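Side-chain contacts in transferrin binding protein B (Actinobacillus suis, PDB 3PQU), which probably binds host transferrin at the bacterial outer membrane as a surface lipoprotein of the iron-acquisition receptor: residues E32-K36 and L37-T41; G109-E112 and D113-R116; D269-N273 and R274-K278; K341-T345 and Q346-K350. One frame throughout, in Å; residues are numbered along the deposited sequence.

In the fold
All four contacts are local and follow one another along the chain, none enclosing or crossing another. Interaction 1 (32-41) closes a turn in the loop before strand 43-47, and interaction 2 (109-116) a second turn between strands 103-105 and 121-128; both belong to the N-lobe handle. Interaction 3 (269-278) closes the hairpin of strands 260-271 and 274-281 in the N-lobe barrel. Interaction 4 (341-350) closes the hairpin of strands 333-343 and 349-351 in the C-lobe handle. Interactions 1 and 3 touch, chiefly through the E32-R276 salt bridge, tying handle to barrel. Interactions 2 and 4 stand apart, their centres about 40 Å from each other.

Interaction 1: residues E32-K36 and L37-T41; sequences EELDK and LMEPT
L34 and E39 meet across a tight turn. The apolar contacts centre on L34: its CB lies 4.4 Å from M38 CB, and its CD1 reaches the proline ring at P40 CD. The E39 side chain crosses the same leucine at a slant, with OE1 3.7 Å from L34 CB. A bend at chi2 (-72°) folds E39 back along the chain to make this approach, instead of letting it run straight out.

The polar contacts are mostly backbone. M38 N donates to D35 O at 2.8 Å, and one residue further on E39 N donates to K36 O at 3.0 Å, the straighter bond of the two (164°). A water ties E39 to the preceding backbone: it donates to E39 OE1 at 2.8 Å and bonds weakly to E32 O and L34 N, so the carboxylate is linked to the chain before the turn.

Outside the turn, M38 and L34 pack on R276, whose guanidinium forms a salt bridge with E32, while L37 O accepts from K310 NZ. The two successive i to i+3 bonds are those of a short 3-10 turn, here in the handle loop that lies against the N-lobe barrel.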
loop_
_atom_site.group_PDB
_atom_site.type_symbol
_atom_site.label_atom_id
_atom_site.label_comp_id
_atom_site.label_asym_id
_atom_site.label_seq_id
_atom_site.Cartn_x
_atom_site.Cartn_y
_atom_site.Cartn_z
ATOM N N GLU A 32 -8.770 9.274 12.030
ATOM C CA GLU A 32 -9.697 8.319 11.432
ATOM C C GLU A 32 -9.739 7.018 12.221
ATOM O O GLU A 32 -8.703 6.489 12.619
ATOM C CB GLU A 32 -9.271 8.002 9.999
ATOM C CG GLU A 32 -10.038 8.735 8.920
ATOM C CD GLU A 32 -9.416 8.535 7.554
ATOM O OE1 GLU A 32 -8.380 7.840 7.476
ATOM O OE2 GLU A 32 -9.954 9.074 6.565
ATOM N N GLU A 33 -10.942 6.501 12.439
ATOM C CA GLU A 33 -11.103 5.164 12.997
ATOM C C GLU A 33 -11.788 4.291 11.949
ATOM O O GLU A 33 -12.991 4.402 11.721
ATOM C CB GLU A 33 -11.926 5.202 14.284
ATOM C CG GLU A 33 -11.724 3.998 15.193
ATOM C CD GLU A 33 -10.534 4.158 16.124
ATOM O OE1 GLU A 33 -10.726 4.670 17.248
ATOM O OE2 GLU A 33 -9.412 3.772 15.735
ATOM N N LEU A 34 -11.014 3.436 11.297
ATOM C CA LEU A 34 -11.543 2.651 10.188
ATOM C C LEU A 34 -12.049 1.296 10.642
ATOM O O LEU A 34 -11.424 0.649 11.486
ATOM C CB LEU A 34 -10.467 2.444 9.119
ATOM C CG LEU A 34 -9.836 3.712 8.536
ATOM C CD1 LEU A 34 -8.672 3.350 7.636
ATOM C CD2 LEU A 34 -10.861 4.557 7.779
ATOM N N ASP A 35 -13.175 0.866 10.076
ATOM C CA ASP A 35 -13.554 -0.542 10.141
ATOM C C ASP A 35 -12.419 -1.386 9.587
ATOM O O ASP A 35 -11.719 -0.974 8.656
ATOM C CB ASP A 35 -14.819 -0.804 9.322
ATOM C CG ASP A 35 -16.077 -0.347 10.034
ATOM O OD1 ASP A 35 -15.980 0.047 11.216
ATOM O OD2 ASP A 35 -17.161 -0.387 9.412
ATOM N N LYS A 36 -12.235 -2.570 10.158
ATOM C CA LYS A 36 -11.148 -3.455 9.746
ATOM C C LYS A 36 -11.051 -3.644 8.233
ATOM O O LYS A 36 -9.970 -3.527 7.678
ATOM C CB LYS A 36 -11.259 -4.815 10.438
ATOM C CG LYS A 36 -11.206 -4.722 11.950
ATOM C CD LYS A 36 -11.357 -6.085 12.597
ATOM C CE LYS A 36 -11.367 -5.973 14.114
ATOM N NZ LYS A 36 -11.209 -7.300 14.773
ATOM N N LEU A 37 -12.174 -3.932 7.573
ATOM C CA LEU A 37 -12.174 -4.163 6.130
ATOM C C LEU A 37 -11.726 -2.945 5.352
ATOM O O LEU A 37 -11.392 -3.053 4.183
ATOM C CB LEU A 37 -13.562 -4.544 5.635
ATOM C CG LEU A 37 -13.965 -5.999 5.779
ATOM C CD1 LEU A 37 -15.419 -6.120 5.381
ATOM C CD2 LEU A 37 -13.071 -6.892 4.938
ATOM N N MET A 38 -11.734 -1.780 5.990
ATOM C CA MET A 38 -11.379 -0.567 5.280
ATOM C C MET A 38 -9.914 -0.169 5.498
ATOM O O MET A 38 -9.451 0.813 4.923
ATOM C CB MET A 38 -12.351 0.569 5.641
ATOM C CG MET A 38 -13.824 0.188 5.408
ATOM S SD MET A 38 -14.182 -0.295 3.689
ATOM C CE MET A 38 -14.151 1.317 2.954
ATOM N N GLU A 39 -9.182 -0.935 6.308
ATOM C CA GLU A 39 -7.754 -0.657 6.545
ATOM C C GLU A 39 -6.943 -0.968 5.283
ATOM O O GLU A 39 -7.216 -1.946 4.608
ATOM C CB GLU A 39 -7.208 -1.499 7.715
ATOM C CG GLU A 39 -7.663 -1.057 9.110
ATOM C CD GLU A 39 -7.008 0.238 9.573
ATOM O OE1 GLU A 39 -7.462 0.794 10.595
ATOM O OE2 GLU A 39 -6.039 0.698 8.921
ATOM N N PRO A 40 -5.926 -0.146 4.975
ATOM C CA PRO A 40 -5.160 -0.359 3.746
ATOM C C PRO A 40 -4.110 -1.457 3.899
ATOM O O PRO A 40 -3.501 -1.581 4.960
ATOM C CB PRO A 40 -4.484 0.992 3.533
ATOM C CG PRO A 40 -4.371 1.557 4.932
ATOM C CD PRO A 40 -5.631 1.160 5.595
ATOM N N THR A 41 -3.913 -2.255 2.853
ATOM C CA THR A 41 -2.850 -3.263 2.859
ATOM C C THR A 41 -2.269 -3.391 1.459
ATOM O O THR A 41 -2.878 -2.937 0.487
ATOM C CB THR A 41 -3.364 -4.659 3.296
ATOM O OG1 THR A 41 -4.457 -5.032 2.458
ATOM C CG2 THR A 41 -3.827 -4.642 4.760
HETATM O O HOH W 1 -7.578 3.482 11.511
#

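Interaction 2: residues G109-E112 and D113-R116; sequences GKQE and DKKR
E112 and K115 form a salt bridge on the outer side of a turn whose inner side is closely bonded. On the inner side three backbone bonds hold the chain. K114 N donates to Q111 O at 2.9 Å and K115 N to E112 O at 3.1 Å, while G109 N donates to K114 O and brings G109 back against K114. D113 fits in tightly, its OD1 3.2 Å from Q111 CB. A chi1 of 69° sets its CG between backbone N and carbonyl carbon, swinging the carboxylate back toward Q111. The buried K114 side chain crosses Q111 at a slant, its CE 4.1 Å from Q111 CG. Both buried charges are paired outside the turn, D113 OD2 in a salt bridge with R211 and K114 NZ in one with D108. R116 NE meets D113 O in the guanidinium plane at 3.1 Å, almost straight at 174°.

The consecutive i to i+3 bonds to Q111 O and E112 O make this a 3-10-like turn, placed in the N-lobe handle between strands 103-105 and 121-128. G109 has a positive phi, a conformation that favours glycine, where the chain comes into the turn.

The other side is looser. K115 runs out extended past G109 O, its CE 3.6 Å from that oxygen, and its NZ reaches E112 OE1 at 3.0 Å from above the carboxylate plane. E112 bends at chi2 to present that oxygen, while its OE2 has a long, weak ion pair with K214. K110 and Q111 are exposed, and their ends lead away from the turn.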
loop_
_atom_site.group_PDB
_atom_site.type_symbol
_atom_site.label_atom_id
_atom_site.label_comp_id
_atom_site.label_asym_id
_atom_site.label_seq_id
_atom_site.Cartn_x
_atom_site.Cartn_y
_atom_site.Cartn_z
ATOM N N GLY A 109 -1.181 -16.769 -18.335
ATOM C CA GLY A 109 -1.035 -16.560 -19.764
ATOM C C GLY A 109 -1.489 -17.685 -20.676
ATOM O O GLY A 109 -1.211 -17.637 -21.862
ATOM N N LYS A 110 -2.213 -18.673 -20.156
ATOM C CA LYS A 110 -2.554 -19.849 -20.972
ATOM C C LYS A 110 -3.843 -19.717 -21.784
ATOM O O LYS A 110 -4.143 -20.574 -22.619
ATOM C CB LYS A 110 -2.589 -21.108 -20.106
ATOM C CG LYS A 110 -1.215 -21.506 -19.567
ATOM C CD LYS A 110 -1.283 -22.734 -18.663
ATOM C CE LYS A 110 0.103 -23.060 -18.103
ATOM N NZ LYS A 110 0.083 -24.201 -17.162
ATOM N N GLN A 111 -4.601 -18.651 -21.528
ATOM C CA GLN A 111 -5.789 -18.301 -22.318
ATOM C C GLN A 111 -5.858 -16.787 -22.419
ATOM O O GLN A 111 -5.225 -16.073 -21.628
ATOM C CB GLN A 111 -7.076 -18.798 -21.652
ATOM C CG GLN A 111 -7.224 -20.289 -21.556
ATOM C CD GLN A 111 -7.338 -20.943 -22.919
ATOM O OE1 GLN A 111 -7.962 -20.400 -23.834
ATOM N NE2 GLN A 111 -6.737 -22.118 -23.061
ATOM N N GLU A 112 -6.631 -16.279 -23.368
ATOM C CA GLU A 112 -6.741 -14.824 -23.508
ATOM C C GLU A 112 -7.102 -14.125 -22.197
ATOM O O GLU A 112 -6.503 -13.113 -21.840
ATOM C CB GLU A 112 -7.736 -14.452 -24.600
ATOM C CG GLU A 112 -7.258 -14.826 -25.984
ATOM C CD GLU A 112 -5.920 -14.184 -26.320
ATOM O OE1 GLU A 112 -5.126 -14.820 -27.040
ATOM O OE2 GLU A 112 -5.661 -13.053 -25.850
ATOM N N ASP A 113 -8.076 -14.663 -21.476
ATOM C CA ASP A 113 -8.499 -14.039 -20.216
ATOM C C ASP A 113 -7.459 -14.138 -19.085
ATOM O O ASP A 113 -7.611 -13.515 -18.034
ATOM C CB ASP A 113 -9.840 -14.607 -19.733
ATOM C CG ASP A 113 -9.733 -16.056 -19.279
ATOM O OD1 ASP A 113 -8.939 -16.813 -19.888
ATOM O OD2 ASP A 113 -10.470 -16.440 -18.336
ATOM N N LYS A 114 -6.403 -14.911 -19.301
ATOM C CA LYS A 114 -5.329 -14.995 -18.308
ATOM C C LYS A 114 -4.044 -14.308 -18.782
ATOM O O LYS A 114 -2.968 -14.493 -18.197
ATOM C CB LYS A 114 -5.098 -16.449 -17.868
ATOM C CG LYS A 114 -6.382 -17.114 -17.358
ATOM C CD LYS A 114 -6.134 -18.455 -16.680
ATOM C CE LYS A 114 -5.909 -19.553 -17.713
ATOM N NZ LYS A 114 -5.385 -20.782 -17.068
ATOM N N LYS A 115 -4.163 -13.514 -19.848
ATOM C CA LYS A 115 -3.050 -12.663 -20.295
ATOM C C LYS A 115 -3.344 -11.257 -19.799
ATOM O O LYS A 115 -4.179 -10.543 -20.358
ATOM C CB LYS A 115 -2.914 -12.674 -21.825
ATOM C CG LYS A 115 -2.585 -14.028 -22.413
ATOM C CD LYS A 115 -2.624 -14.010 -23.950
ATOM C CE LYS A 115 -2.257 -15.387 -24.508
ATOM N NZ LYS A 115 -2.351 -15.439 -25.992
ATOM N N ARG A 116 -2.697 -10.881 -18.709
ATOM C CA ARG A 116 -3.038 -9.640 -18.028
ATOM C C ARG A 116 -1.753 -8.868 -17.781
ATOM O O ARG A 116 -1.007 -9.151 -16.847
ATOM C CB ARG A 116 -3.743 -9.938 -16.708
ATOM C CG ARG A 116 -4.984 -10.833 -16.840
ATOM C CD ARG A 116 -5.663 -10.953 -15.490
ATOM N NE ARG A 116 -6.872 -11.774 -15.529
ATOM C CZ ARG A 116 -7.721 -11.883 -14.515
ATOM N NH1 ARG A 116 -7.490 -11.213 -13.386
ATOM N NH2 ARG A 116 -8.790 -12.665 -14.631
#

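Interaction 3: residues D269-N273 and R274-K278; sequences DITGN and RFRGK
Strands 269-271 and 274-278 run antiparallel, closed by a type II' beta turn from T271 to R274, with D269-R276 and T271-R274 as hydrogen-bonded pairs and I270-F275 as the non-hydrogen-bonded pair between them. D269 N to R276 O is 2.9 Å and nearly straight (170°); R274 N to T271 O, at 2.8 Å, closes the turn. G272 takes the positive phi that the turn requires.

T271 and R276 share one side of the hairpin, where T271 OG1 sits over a face of the R276 guanidinium, 4.0 Å from NH1 and offset toward its rim; the strongest partner of R276 is E32. On the other side I270 CG1 touches F275 CB at 4.2 Å. At the turn, N273 OD1 lies 3.4 Å from R274 CD, and a water joins the amide to the guanidinium, accepting from R274 NH1 at 3.0 Å but bonding only weakly to OD1. N273 ND2 itself donates to S161 O and N354 O. A second water bridges D269 OD2 and R276 O.

In the barrel, F275 meets F299 edge-to-face on neighbouring strand 292-300, R274 pairs with E296 there, and D269 pairs with K241 on strand 241-249.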
loop_
_atom_site.group_PDB
_atom_site.type_symbol
_atom_site.label_atom_id
_atom_site.label_comp_id
_atom_site.label_asym_id
_atom_site.label_seq_id
_atom_site.Cartn_x
_atom_site.Cartn_y
_atom_site.Cartn_z
ATOM N N ASP A 269 -14.016 7.548 -2.773
ATOM C CA ASP A 269 -13.282 8.769 -2.475
ATOM C C ASP A 269 -11.831 8.426 -2.153
ATOM O O ASP A 269 -11.549 7.416 -1.498
ATOM C CB ASP A 269 -13.896 9.505 -1.274
ATOM C CG ASP A 269 -15.323 9.971 -1.537
ATOM O OD1 ASP A 269 -15.575 10.563 -2.606
ATOM O OD2 ASP A 269 -16.193 9.741 -0.670
ATOM N N ILE A 270 -10.926 9.303 -2.569
ATOM C CA ILE A 270 -9.491 9.061 -2.467
ATOM C C ILE A 270 -8.884 9.736 -1.245
ATOM O O ILE A 270 -9.022 10.948 -1.067
ATOM C CB ILE A 270 -8.749 9.577 -3.729
ATOM C CG1 ILE A 270 -9.163 8.778 -4.969
ATOM C CG2 ILE A 270 -7.241 9.510 -3.539
ATOM C CD1 ILE A 270 -8.742 9.434 -6.293
ATOM N N THR A 271 -8.203 8.954 -0.413
ATOM C CA THR A 271 -7.434 9.487 0.714
ATOM C C THR A 271 -6.031 8.903 0.637
ATOM O O THR A 271 -5.877 7.693 0.484
ATOM C CB THR A 271 -8.038 9.085 2.079
ATOM O OG1 THR A 271 -9.403 9.507 2.159
ATOM C CG2 THR A 271 -7.255 9.722 3.224
ATOM N N GLY A 272 -5.007 9.746 0.751
ATOM C CA GLY A 272 -3.650 9.280 0.554
ATOM C C GLY A 272 -3.573 8.628 -0.824
ATOM O O GLY A 272 -4.073 9.194 -1.802
ATOM N N ASN A 273 -2.966 7.444 -0.920
ATOM C CA ASN A 273 -2.988 6.699 -2.192
ATOM C C ASN A 273 -4.046 5.591 -2.204
ATOM O O ASN A 273 -3.975 4.657 -3.005
ATOM C CB ASN A 273 -1.612 6.139 -2.563
ATOM C CG ASN A 273 -1.011 5.256 -1.459
ATOM O OD1 ASN A 273 -1.726 4.574 -0.741
ATOM N ND2 ASN A 273 0.309 5.290 -1.316
ATOM N N ARG A 274 -5.029 5.702 -1.318
ATOM C CA ARG A 274 -6.082 4.686 -1.210
ATOM C C ARG A 274 -7.426 5.263 -1.598
ATOM O O ARG A 274 -7.582 6.479 -1.709
ATOM C CB ARG A 274 -6.147 4.169 0.227
ATOM C CG ARG A 274 -4.815 3.584 0.721
ATOM C CD ARG A 274 -4.320 2.435 -0.158
ATOM N NE ARG A 274 -5.058 1.176 0.060
ATOM C CZ ARG A 274 -4.656 -0.018 -0.374
ATOM N NH1 ARG A 274 -3.513 -0.135 -1.044
ATOM N NH2 ARG A 274 -5.398 -1.106 -0.148
ATOM N N PHE A 275 -8.406 4.394 -1.797
ATOM C CA PHE A 275 -9.765 4.853 -2.002
ATOM C C PHE A 275 -10.748 3.957 -1.262
ATOM O O PHE A 275 -10.472 2.783 -1.026
ATOM C CB PHE A 275 -10.098 4.963 -3.515
ATOM C CG PHE A 275 -9.703 3.750 -4.314
ATOM C CD1 PHE A 275 -10.572 2.680 -4.463
ATOM C CD2 PHE A 275 -8.456 3.682 -4.914
ATOM C CE1 PHE A 275 -10.196 1.561 -5.196
ATOM C CE2 PHE A 275 -8.069 2.564 -5.659
ATOM C CZ PHE A 275 -8.941 1.502 -5.786
ATOM N N ARG A 276 -11.884 4.530 -0.881
ATOM C CA ARG A 276 -12.884 3.830 -0.082
ATOM C C ARG A 276 -14.238 4.190 -0.625
ATOM O O ARG A 276 -14.502 5.376 -0.841
ATOM C CB ARG A 276 -12.828 4.288 1.376
ATOM C CG ARG A 276 -11.477 4.171 2.061
ATOM C CD ARG A 276 -11.471 4.858 3.448
ATOM N NE ARG A 276 -10.104 5.089 3.922
ATOM C CZ ARG A 276 -9.737 6.130 4.657
ATOM N NH1 ARG A 276 -10.636 7.034 5.003
ATOM N NH2 ARG A 276 -8.473 6.266 5.042
ATOM N N GLY A 277 -15.106 3.191 -0.825
ATOM C CA GLY A 277 -16.458 3.461 -1.296
ATOM C C GLY A 277 -17.400 2.271 -1.297
ATOM O O GLY A 277 -17.417 1.446 -0.374
ATOM N N LYS A 278 -18.180 2.176 -2.362
ATOM C CA LYS A 278 -19.277 1.223 -2.434
ATOM C C LYS A 278 -19.332 0.609 -3.810
ATOM O O LYS A 278 -18.892 1.219 -4.782
ATOM C CB LYS A 278 -20.606 1.960 -2.220
ATOM C CG LYS A 278 -20.673 2.831 -0.959
ATOM C CD LYS A 278 -21.996 3.600 -0.943
ATOM C CE LYS A 278 -22.108 4.482 0.296
ATOM N NZ LYS A 278 -21.954 3.682 1.535
HETATM O O HOH W 2 -16.097 6.974 0.808
HETATM O O HOH W 3 -1.815 1.968 -2.366
#

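Interaction 4: residues K341-T345 and Q346-K350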
loop_
_atom_site.group_PDB
_atom_site.type_symbol
_atom_site.label_atom_id
_atom_site.label_comp_id
_atom_site.label_asym_id
_atom_site.label_seq_id
_atom_site.Cartn_x
_atom_site.Cartn_y
_atom_site.Cartn_z
ATOM N N LYS A 341 13.971 5.395 3.746
ATOM C CA LYS A 341 14.852 4.794 4.727
ATOM C C LYS A 341 16.280 5.024 4.249
ATOM O O LYS A 341 16.617 4.726 3.098
ATOM C CB LYS A 341 14.574 3.295 4.855
ATOM C CG LYS A 341 15.337 2.604 5.985
ATOM C CD LYS A 341 14.991 1.116 6.074
ATOM C CE LYS A 341 15.350 0.368 4.790
ATOM N NZ LYS A 341 15.091 -1.102 4.884
ATOM N N ILE A 342 17.110 5.577 5.126
ATOM C CA ILE A 342 18.524 5.753 4.828
ATOM C C ILE A 342 19.377 4.789 5.633
ATOM O O ILE A 342 19.328 4.783 6.866
ATOM C CB ILE A 342 18.988 7.176 5.135
ATOM C CG1 ILE A 342 18.388 8.151 4.125
ATOM C CG2 ILE A 342 20.514 7.255 5.112
ATOM C CD1 ILE A 342 18.847 9.575 4.318
ATOM N N ASP A 343 20.181 3.992 4.936
ATOM C CA ASP A 343 21.019 3.012 5.617
ATOM C C ASP A 343 22.259 3.656 6.221
ATOM O O ASP A 343 22.965 4.412 5.554
ATOM C CB ASP A 343 21.429 1.870 4.689
ATOM C CG ASP A 343 22.189 0.777 5.428
ATOM O OD1 ASP A 343 21.592 -0.288 5.701
ATOM O OD2 ASP A 343 23.375 0.993 5.762
ATOM N N LEU A 344 22.533 3.339 7.480
ATOM C CA LEU A 344 23.625 3.993 8.193
ATOM C C LEU A 344 24.988 3.313 8.016
ATOM O O LEU A 344 25.942 3.617 8.740
ATOM C CB LEU A 344 23.283 4.149 9.678
ATOM C CG LEU A 344 22.193 5.173 9.990
ATOM C CD1 LEU A 344 22.037 5.358 11.492
ATOM C CD2 LEU A 344 22.510 6.495 9.306
ATOM N N THR A 345 25.078 2.406 7.048
ATOM C CA THR A 345 26.341 1.731 6.757
ATOM C C THR A 345 26.735 1.941 5.303
ATOM O O THR A 345 27.917 1.997 4.967
ATOM C CB THR A 345 26.263 0.222 7.037
ATOM O OG1 THR A 345 25.249 -0.034 8.016
ATOM C CG2 THR A 345 27.606 -0.296 7.541
ATOM N N GLN A 346 25.734 2.053 4.439
ATOM C CA GLN A 346 25.975 2.326 3.032
ATOM C C GLN A 346 25.661 3.786 2.739
ATOM O O GLN A 346 26.001 4.306 1.674
ATOM C CB GLN A 346 25.126 1.406 2.147
ATOM C CG GLN A 346 25.766 0.054 1.849
ATOM C CD GLN A 346 25.913 -0.819 3.083
ATOM O OE1 GLN A 346 25.073 -0.791 3.983
ATOM N NE2 GLN A 346 26.983 -1.608 3.125
ATOM N N PHE A 347 25.016 4.440 3.705
ATOM C CA PHE A 347 24.548 5.816 3.544
ATOM C C PHE A 347 23.788 5.998 2.225
ATOM O O PHE A 347 23.905 7.029 1.564
ATOM C CB PHE A 347 25.717 6.801 3.680
ATOM C CG PHE A 347 26.454 6.669 4.980
ATOM C CD1 PHE A 347 26.065 7.399 6.093
ATOM C CD2 PHE A 347 27.521 5.792 5.101
ATOM C CE1 PHE A 347 26.734 7.268 7.297
ATOM C CE2 PHE A 347 28.195 5.657 6.303
ATOM C CZ PHE A 347 27.803 6.396 7.402
ATOM N N ASN A 348 23.013 4.977 1.856
ATOM C CA ASN A 348 22.113 5.042 0.708
ATOM C C ASN A 348 20.644 4.958 1.146
ATOM O O ASN A 348 20.343 4.535 2.265
ATOM C CB ASN A 348 22.437 3.936 -0.300
ATOM C CG ASN A 348 22.304 2.544 0.295
ATOM O OD1 ASN A 348 21.757 2.370 1.383
ATOM N ND2 ASN A 348 22.807 1.545 -0.420
ATOM N N ALA A 349 19.739 5.362 0.259
ATOM C CA ALA A 349 18.320 5.466 0.589
ATOM C C ALA A 349 17.467 4.465 -0.185
ATOM O O ALA A 349 17.819 4.044 -1.283
ATOM C CB ALA A 349 17.815 6.885 0.341
ATOM N N LYS A 350 16.336 4.101 0.401
ATOM C CA LYS A 350 15.397 3.177 -0.226
ATOM C C LYS A 350 13.972 3.614 0.107
ATOM O O LYS A 350 13.740 4.229 1.150
ATOM C CB LYS A 350 15.638 1.747 0.281
ATOM C CG LYS A 350 17.092 1.292 0.208
ATOM C CD LYS A 350 17.282 -0.105 0.790
ATOM C CE LYS A 350 18.724 -0.578 0.637
ATOM N NZ LYS A 350 19.156 -0.613 -0.792
#
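D343 holds CG opposite its backbone N (chi1 -174°), beside the carbonyl carbon, which carries OD2 to the N-H groups of the turn, where it receives Q346 N at 2.9 Å. The same oxygen takes T345 N at 2.6 Å and, from the syn side, T345 OG1 at 3.1 Å; the two backbone N-H groups arrive on the anti side, tilted out of the carboxylate plane. Three donors on one oxygen hold the carboxylate firmly, and would probably favour its charged form. The bond from T345 N makes an Asx turn. N348 has a chi1 of 60°, which brings its OD1 to 3.4 Å from D343 CB; this oxygen is buried without a polar partner in the model.

F347, in the left-handed backbone region, brings its ring under the turn: the L344 carbonyl carbon stands over the ring centre, with L344 O 3.6 Å from F347 CZ. F347 N bonds weakly to D343 O. Before the strands pair, D343 N donates to N348 O at 2.7 Å; K341-K350 is then a hydrogen-bonded pair and I342-A349 a non-hydrogen-bonded one, with I342 CG1 packed on A349 CB at 4.0 Å.

The hairpin lies in the C-lobe handle, where I342 continues the sheet by backbone bonding to L419 of strand 413-424. Toward the C-lobe barrel, L344 and F347 pack on L446 of strand 436-448, and I342 and A349 meet H550 of strand 544-551.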